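Local coordinates for protein Azi13 (Streptomyces sahachiroi, PDB 5HMB) that probably acts as a hotdog-fold thioesterase of the PaaI family, hydrolysing a naphthoyl thioester in azinomycin biosynthesis, at residues A[65-70]-A[106-111]. Sequence-based numbering, arbitrary orientation.
Sequences DRWLGD and TQQVWS. With SO4 (sulfate ion), chain C.
The amide of Gln108 meets the six-membered ring of Trp67 at a slant, the two planes 58° apart, with Gln108 NE2 and CD both 3.5 Å from Trp67 CE3. Trp110 is engaged at its rim: Gln108 CD lies in its ring plane, and CB of Trp67 comes near the same plane, 4.4 Å from Trp110 CZ2. The indole NE1 of Trp110 gives a nearly straight hydrogen bond to Gln108 OE1 (2.9 Å); the acceptor sits in the indole plane, but the donor stands 36° above the carbonyl plane. At the other end of the amide, Gln108 NE2 is hydrogen-bonded to Ala64 O and Asn131 OD1, so this buried group is tied at both ends and its rotation fixed. Gln108 reaches the helix because its chain runs extended beyond CG. Here the last turn of helix 49-68, the long helix of the hotdog fold, rests on strand 107-115 of the curved antiparallel sheet. Leu68 adds CB, 4.1 Å from Gln108 NE2. The Trp67 side chain leaves the helix with CG anti to the backbone N (chi1 179°), which carries the benzo atoms CE3 and CZ3 to the amide; Arg103 and Pro27 also touch it. Where the strand begins, a sulfate, probably from the crystallisation liquor, accepts hydrogen bonds from Thr106 N and OG1 to its O2, both 2.7 Å, and from Gln107 N to its O4, with His102 NE2 as a further partner.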
ATOM      1  N   ASP A  65       0.949   2.563  20.912  1.00 51.70           N
ATOM      2  CA  ASP A  65       0.858   2.000  22.253  1.00 50.47           C
ATOM      3  C   ASP A  65       0.700   3.104  23.289  1.00 53.85           C
ATOM      4  O   ASP A  65      -0.190   3.050  24.146  1.00 61.00           O
ATOM      5  CB  ASP A  65       2.111   1.175  22.526  1.00 47.82           C
ATOM      6  CG  ASP A  65       1.844  -0.003  23.414  1.00 79.40           C
ATOM      7  OD1 ASP A  65       0.817  -0.690  23.204  1.00 88.17           O
ATOM      8  OD2 ASP A  65       2.664  -0.242  24.322  1.00 91.90           O
ATOM      9  N   ARG A  66       1.549   4.130  23.202  1.00 49.34           N
ATOM     10  CA  ARG A  66       1.495   5.249  24.135  1.00 51.68           C
ATOM     11  C   ARG A  66       0.186   6.024  24.024  1.00 54.50           C
ATOM     12  O   ARG A  66      -0.292   6.578  25.021  1.00 53.68           O
ATOM     13  CB  ARG A  66       2.703   6.166  23.903  1.00 49.01           C
ATOM     14  CG  ARG A  66       2.790   7.388  24.819  1.00 59.75           C
ATOM     15  CD  ARG A  66       2.915   7.013  26.302  1.00 55.33           C
ATOM     16  NE  ARG A  66       2.952   8.204  27.153  1.00 69.20           N
ATOM     17  CZ  ARG A  66       1.874   8.812  27.647  1.00 67.40           C
ATOM     18  NH1 ARG A  66       0.660   8.342  27.387  1.00 60.06           N
ATOM     19  NH2 ARG A  66       2.007   9.895  28.402  1.00 70.90           N
ATOM     20  N   TRP A  67      -0.427   6.060  22.837  1.00 51.94           N
ATOM     21  CA  TRP A  67      -1.722   6.730  22.719  1.00 52.44           C
ATOM     22  C   TRP A  67      -2.863   5.888  23.288  1.00 46.65           C
ATOM     23  O   TRP A  67      -3.823   6.432  23.848  1.00 53.74           O
ATOM     24  CB  TRP A  67      -2.015   7.076  21.257  1.00 43.25           C
ATOM     25  CG  TRP A  67      -3.359   7.750  21.076  1.00 43.28           C
ATOM     26  CD1 TRP A  67      -3.630   9.089  21.192  1.00 47.61           C
ATOM     27  CD2 TRP A  67      -4.612   7.111  20.777  1.00 37.74           C
ATOM     28  NE1 TRP A  67      -4.975   9.317  20.977  1.00 45.72           N
ATOM     29  CE2 TRP A  67      -5.595   8.121  20.721  1.00 33.94           C
ATOM     30  CE3 TRP A  67      -4.994   5.790  20.546  1.00 40.63           C
ATOM     31  CZ2 TRP A  67      -6.928   7.849  20.432  1.00 36.84           C
ATOM     32  CZ3 TRP A  67      -6.309   5.524  20.262  1.00 43.92           C
ATOM     33  CH2 TRP A  67      -7.268   6.547  20.221  1.00 43.40           C
ATOM     34  N   LEU A  68      -2.810   4.568  23.108  1.00 48.37           N
ATOM     35  CA  LEU A  68      -3.869   3.728  23.646  1.00 46.37           C
ATOM     36  C   LEU A  68      -3.751   3.611  25.162  1.00 61.02           C
ATOM     37  O   LEU A  68      -4.770   3.526  25.856  1.00 50.61           O
ATOM     38  CB  LEU A  68      -3.845   2.349  22.979  1.00 41.68           C
ATOM     39  CG  LEU A  68      -5.097   1.477  23.131  1.00 60.41           C
ATOM     40  CD1 LEU A  68      -6.334   2.175  22.551  1.00 56.93           C
ATOM     41  CD2 LEU A  68      -4.901   0.106  22.485  1.00 44.75           C
ATOM     42  N   GLY A  69      -2.528   3.642  25.692  1.00 59.41           N
ATOM     43  CA  GLY A  69      -2.336   3.621  27.132  1.00 59.75           C
ATOM     44  C   GLY A  69      -2.912   2.366  27.760  1.00 61.18           C
ATOM     45  O   GLY A  69      -2.964   1.292  27.151  1.00 52.38           O
ATOM     46  N   ASP A  70      -3.382   2.512  29.003  1.00 60.79           N
ATOM     47  CA  ASP A  70      -3.908   1.371  29.742  1.00 58.06           C
ATOM     48  C   ASP A  70      -5.220   0.848  29.172  1.00 60.44           C
ATOM     49  O   ASP A  70      -5.701  -0.187  29.645  1.00 64.74           O
ATOM     50  CB  ASP A  70      -4.092   1.745  31.220  1.00 62.82           C
ATOM     51  N   THR A 106     -11.293   1.295  17.031  1.00 39.19           N
ATOM     52  CA  THR A 106     -10.660   0.018  16.742  1.00 41.64           C
ATOM     53  C   THR A 106      -9.345   0.126  15.975  1.00 47.50           C
ATOM     54  O   THR A 106      -8.500  -0.764  16.119  1.00 42.16           O
ATOM     55  CB  THR A 106     -11.616  -0.881  15.963  1.00 40.80           C
ATOM     56  OG1 THR A 106     -11.994  -0.228  14.752  1.00 44.19           O
ATOM     57  CG2 THR A 106     -12.905  -1.202  16.825  1.00 48.65           C
ATOM     58  N   GLN A 107      -9.137   1.174  15.172  1.00 45.90           N
ATOM     59  CA  GLN A 107      -7.968   1.275  14.296  1.00 38.68           C
ATOM     60  C   GLN A 107      -7.125   2.495  14.631  1.00 42.43           C
ATOM     61  O   GLN A 107      -7.646   3.520  15.080  1.00 44.67           O
ATOM     62  CB  GLN A 107      -8.374   1.397  12.825  1.00 43.21           C
ATOM     63  CG  GLN A 107      -9.168   0.244  12.274  1.00 50.69           C
ATOM     64  CD  GLN A 107      -8.300  -0.946  11.951  1.00 64.15           C
ATOM     65  OE1 GLN A 107      -7.874  -1.117  10.810  1.00 61.26           O
ATOM     66  NE2 GLN A 107      -8.029  -1.784  12.955  1.00 62.40           N
ATOM     67  N   GLN A 108      -5.813   2.387  14.371  1.00 37.68           N
ATOM     68  CA  GLN A 108      -4.919   3.533  14.286  1.00 34.64           C
ATOM     69  C   GLN A 108      -4.105   3.449  12.995  1.00 43.30           C
ATOM     70  O   GLN A 108      -3.716   2.355  12.568  1.00 40.87           O
ATOM     71  CB  GLN A 108      -3.938   3.611  15.459  1.00 34.32           C
ATOM     72  CG  GLN A 108      -4.570   3.672  16.845  1.00 45.34           C
ATOM     73  CD  GLN A 108      -3.536   3.969  17.912  1.00 42.13           C
ATOM     74  OE1 GLN A 108      -2.780   4.940  17.808  1.00 44.52           O
ATOM     75  NE2 GLN A 108      -3.477   3.118  18.934  1.00 39.80           N
ATOM     76  N   VAL A 109      -3.834   4.607  12.388  1.00 38.28           N
ATOM     77  CA  VAL A 109      -2.878   4.729  11.293  1.00 36.67           C
ATOM     78  C   VAL A 109      -1.878   5.823  11.645  1.00 37.11           C
ATOM     79  O   VAL A 109      -2.274   6.927  12.032  1.00 41.74           O
ATOM     80  CB  VAL A 109      -3.569   5.046   9.954  1.00 37.44           C
ATOM     81  CG1 VAL A 109      -2.515   5.241   8.866  1.00 35.97           C
ATOM     82  CG2 VAL A 109      -4.518   3.942   9.578  1.00 33.71           C
ATOM     83  N   TRP A 110      -0.589   5.519  11.499  1.00 34.79           N
ATOM     84  CA  TRP A 110       0.491   6.460  11.740  1.00 30.56           C
ATOM     85  C   TRP A 110       1.358   6.563  10.491  1.00 43.66           C
ATOM     86  O   TRP A 110       1.459   5.613   9.714  1.00 36.88           O
ATOM     87  CB  TRP A 110       1.358   6.031  12.930  1.00 38.33           C
ATOM     88  CG  TRP A 110       0.642   6.176  14.218  1.00 36.92           C
ATOM     89  CD1 TRP A 110      -0.384   5.396  14.682  1.00 42.60           C
ATOM     90  CD2 TRP A 110       0.866   7.185  15.208  1.00 40.13           C
ATOM     91  NE1 TRP A 110      -0.803   5.858  15.915  1.00 44.20           N
ATOM     92  CE2 TRP A 110      -0.052   6.956  16.255  1.00 43.26           C
ATOM     93  CE3 TRP A 110       1.757   8.263  15.311  1.00 41.51           C
ATOM     94  CZ2 TRP A 110      -0.105   7.767  17.396  1.00 47.79           C
ATOM     95  CZ3 TRP A 110       1.704   9.065  16.442  1.00 51.65           C
ATOM     96  CH2 TRP A 110       0.779   8.813  17.468  1.00 50.85           C
ATOM     97  N   SER A 111       1.985   7.724  10.309  1.00 40.15           N
ATOM     98  CA  SER A 111       2.897   7.992   9.202  1.00 41.05           C
ATOM     99  C   SER A 111       4.285   8.254   9.767  1.00 41.25           C
ATOM    100  O   SER A 111       4.453   9.113  10.640  1.00 41.54           O
ATOM    101  CB  SER A 111       2.416   9.193   8.381  1.00 39.11           C
ATOM    102  OG  SER A 111       3.373   9.570   7.414  1.00 46.89           O
TER
HETATM  103  S   SO4 C 302     -12.173   3.370  14.079  1.00 61.86           S
HETATM  104  O1  SO4 C 302     -12.702   4.699  14.402  1.00 67.94           O
HETATM  105  O2  SO4 C 302     -12.735   2.347  14.966  1.00 50.32           O
HETATM  106  O3  SO4 C 302     -12.507   3.058  12.695  1.00 52.57           O
HETATM  107  O4  SO4 C 302     -10.725   3.365  14.263  1.00 56.42           O